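Local coordinates for arsenate Reductase (Corynebacterium glutamicum, PDB 3T38), which probably reduces arsenate to arsenite in a thioredoxin-dependent reaction, contributing to arsenic resistance, at residues A[103-108]-A[199-204]. Numbering follows the deposited sequence.
Sequences SHYAGS and GRIREL
In the low molecular weight tyrosine phosphatase fold, helices pack against a central parallel sheet, and here two of them, 94-106 and the long C-terminal 190-211, meet in part through Tyr105, Ile201 and Arg202. The contact exemplifies how an aromatic residue near a helix end can span a helix pair, offering ring carbons to an apolar neighbour and its hydroxyl to polar groups. Tyr105 lies in the last turn of its helix, closed by the bond from Gly107 N to Ser103 O; Gly107 then leaves helical geometry with positive phi. With CG anti to the carbonyl carbon (chi1 -58°), the ring projects toward the partner helix; Tyr105 CA and Arg202 CA, the nearest pair across the contact, are 8.0 Å apart. The Ile201 methyl CG2 meets the ring at its edge, near the ring plane, 3.7 Å from Tyr105 CD2. Ile201 also touches Leu102 and, on strand 83-88, Phe86, which ties the helix pair to the sheet. His104 CD2, from the same helix as Tyr105, lies over one face of its ring but offset toward the rim, 3.6 Å above the plane. The hydroxyl is hydrogen-bonded to Asp198, one turn before Arg202, which probably helps fix the ring's direction. Arg202, extended from CG to NE, reaches the same oxygen without bonding to it: the guanidinium and ring planes are 46° apart, and Tyr105 OH sits over one guanidinium face, toward its rim, 3.1 Å from Arg202 NH2 at a poor hydrogen-bonding angle.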
loop_
_atom_site.group_PDB
_atom_site.type_symbol
_atom_site.label_atom_id
_atom_site.label_comp_id
_atom_site.label_asym_id
_atom_site.label_seq_id
_atom_site.Cartn_x
_atom_site.Cartn_y
_atom_site.Cartn_z
ATOM N N SER A 103 -10.416 -12.160 -18.894
ATOM C CA SER A 103 -10.038 -13.553 -18.586
ATOM C C SER A 103 -10.995 -14.538 -19.194
ATOM O O SER A 103 -10.590 -15.601 -19.648
ATOM C CB SER A 103 -9.895 -13.808 -17.059
ATOM O OG SER A 103 -9.005 -12.825 -16.496
ATOM N N HIS A 104 -12.272 -14.165 -19.197
ATOM C CA HIS A 104 -13.350 -14.992 -19.708
ATOM C C HIS A 104 -13.222 -15.212 -21.247
ATOM O O HIS A 104 -13.386 -16.352 -21.711
ATOM C CB HIS A 104 -14.679 -14.351 -19.314
ATOM C CG HIS A 104 -15.867 -14.845 -20.070
ATOM N ND1 HIS A 104 -16.582 -15.964 -19.691
ATOM C CD2 HIS A 104 -16.527 -14.319 -21.134
ATOM C CE1 HIS A 104 -17.598 -16.138 -20.523
ATOM N NE2 HIS A 104 -17.596 -15.145 -21.399
ATOM N N TYR A 105 -12.903 -14.164 -22.024
ATOM C CA TYR A 105 -12.636 -14.354 -23.483
ATOM C C TYR A 105 -11.307 -15.013 -23.706
ATOM O O TYR A 105 -11.203 -15.848 -24.510
ATOM C CB TYR A 105 -12.730 -13.023 -24.275
ATOM C CG TYR A 105 -14.105 -12.352 -24.127
ATOM C CD1 TYR A 105 -15.236 -13.036 -24.437
ATOM C CD2 TYR A 105 -14.244 -11.069 -23.661
ATOM C CE1 TYR A 105 -16.485 -12.482 -24.294
ATOM C CE2 TYR A 105 -15.523 -10.489 -23.461
ATOM C CZ TYR A 105 -16.633 -11.205 -23.799
ATOM O OH TYR A 105 -17.948 -10.708 -23.679
ATOM N N ALA A 106 -10.284 -14.650 -22.953
ATOM C CA ALA A 106 -8.885 -14.993 -23.315
ATOM C C ALA A 106 -8.350 -16.246 -22.623
ATOM O O ALA A 106 -7.490 -16.912 -23.147
ATOM C CB ALA A 106 -7.945 -13.749 -23.040
ATOM N N GLY A 107 -8.861 -16.571 -21.433
ATOM C CA GLY A 107 -8.366 -17.718 -20.656
ATOM C C GLY A 107 -6.884 -17.555 -20.337
ATOM O O GLY A 107 -6.448 -16.491 -19.960
ATOM N N SER A 108 -6.120 -18.635 -20.521
ATOM C CA SER A 108 -4.658 -18.723 -20.346
ATOM C C SER A 108 -3.795 -17.902 -21.275
ATOM O O SER A 108 -2.582 -17.789 -21.045
ATOM C CB SER A 108 -4.249 -20.167 -20.663
ATOM O OG SER A 108 -4.509 -20.977 -19.561
ATOM N N GLY A 199 -18.243 -4.357 -24.480
ATOM C CA GLY A 199 -17.905 -3.830 -25.794
ATOM C C GLY A 199 -16.434 -3.428 -25.968
ATOM O O GLY A 199 -15.836 -3.708 -27.020
ATOM N N ARG A 200 -15.843 -2.786 -24.951
ATOM C CA ARG A 200 -14.463 -2.311 -25.041
ATOM C C ARG A 200 -13.459 -3.483 -24.853
ATOM O O ARG A 200 -12.385 -3.510 -25.465
ATOM C CB ARG A 200 -14.180 -1.206 -23.996
ATOM C CG ARG A 200 -14.844 0.217 -24.318
ATOM C CD ARG A 200 -14.722 1.146 -23.104
ATOM N NE ARG A 200 -14.894 2.579 -23.365
ATOM C CZ ARG A 200 -13.994 3.355 -23.983
ATOM N NH1 ARG A 200 -12.855 2.845 -24.483
ATOM N NH2 ARG A 200 -14.246 4.641 -24.132
ATOM N N ILE A 201 -13.820 -4.426 -23.996
ATOM C CA ILE A 201 -12.999 -5.596 -23.738
ATOM C C ILE A 201 -12.921 -6.446 -25.022
ATOM O O ILE A 201 -11.850 -6.962 -25.367
ATOM C CB ILE A 201 -13.570 -6.449 -22.532
ATOM C CG1 ILE A 201 -13.395 -5.709 -21.224
ATOM C CG2 ILE A 201 -12.932 -7.870 -22.469
ATOM C CD1 ILE A 201 -11.883 -5.525 -20.825
ATOM N N ARG A 202 -14.047 -6.591 -25.729
ATOM C CA ARG A 202 -14.026 -7.320 -27.011
ATOM C C ARG A 202 -13.032 -6.778 -28.020
ATOM O O ARG A 202 -12.293 -7.552 -28.606
ATOM C CB ARG A 202 -15.405 -7.464 -27.630
ATOM C CG ARG A 202 -16.346 -8.296 -26.777
ATOM C CD ARG A 202 -17.747 -8.137 -27.344
ATOM N NE ARG A 202 -18.725 -8.922 -26.617
ATOM C CZ ARG A 202 -18.970 -10.208 -26.852
ATOM N NH1 ARG A 202 -18.303 -10.867 -27.782
ATOM N NH2 ARG A 202 -19.889 -10.834 -26.135
ATOM N N GLU A 203 -12.988 -5.456 -28.177
ATOM C CA GLU A 203 -12.066 -4.826 -29.123
ATOM C C GLU A 203 -10.644 -4.954 -28.632
ATOM O O GLU A 203 -9.751 -5.183 -29.420
ATOM C CB GLU A 203 -12.389 -3.354 -29.366
ATOM C CG GLU A 203 -13.738 -3.132 -30.028
ATOM C CD GLU A 203 -13.975 -4.030 -31.280
ATOM O OE1 GLU A 203 -13.101 -4.046 -32.209
ATOM O OE2 GLU A 203 -15.051 -4.709 -31.325
ATOM N N LEU A 204 -10.450 -4.829 -27.320
ATOM C CA LEU A 204 -9.140 -4.922 -26.770
ATOM C C LEU A 204 -8.594 -6.336 -27.013
ATOM O O LEU A 204 -7.478 -6.449 -27.485
ATOM C CB LEU A 204 -9.115 -4.577 -25.280
ATOM C CG LEU A 204 -7.808 -4.941 -24.562
ATOM C CD1 LEU A 204 -6.626 -4.062 -25.049
ATOM C CD2 LEU A 204 -7.936 -4.828 -23.056
#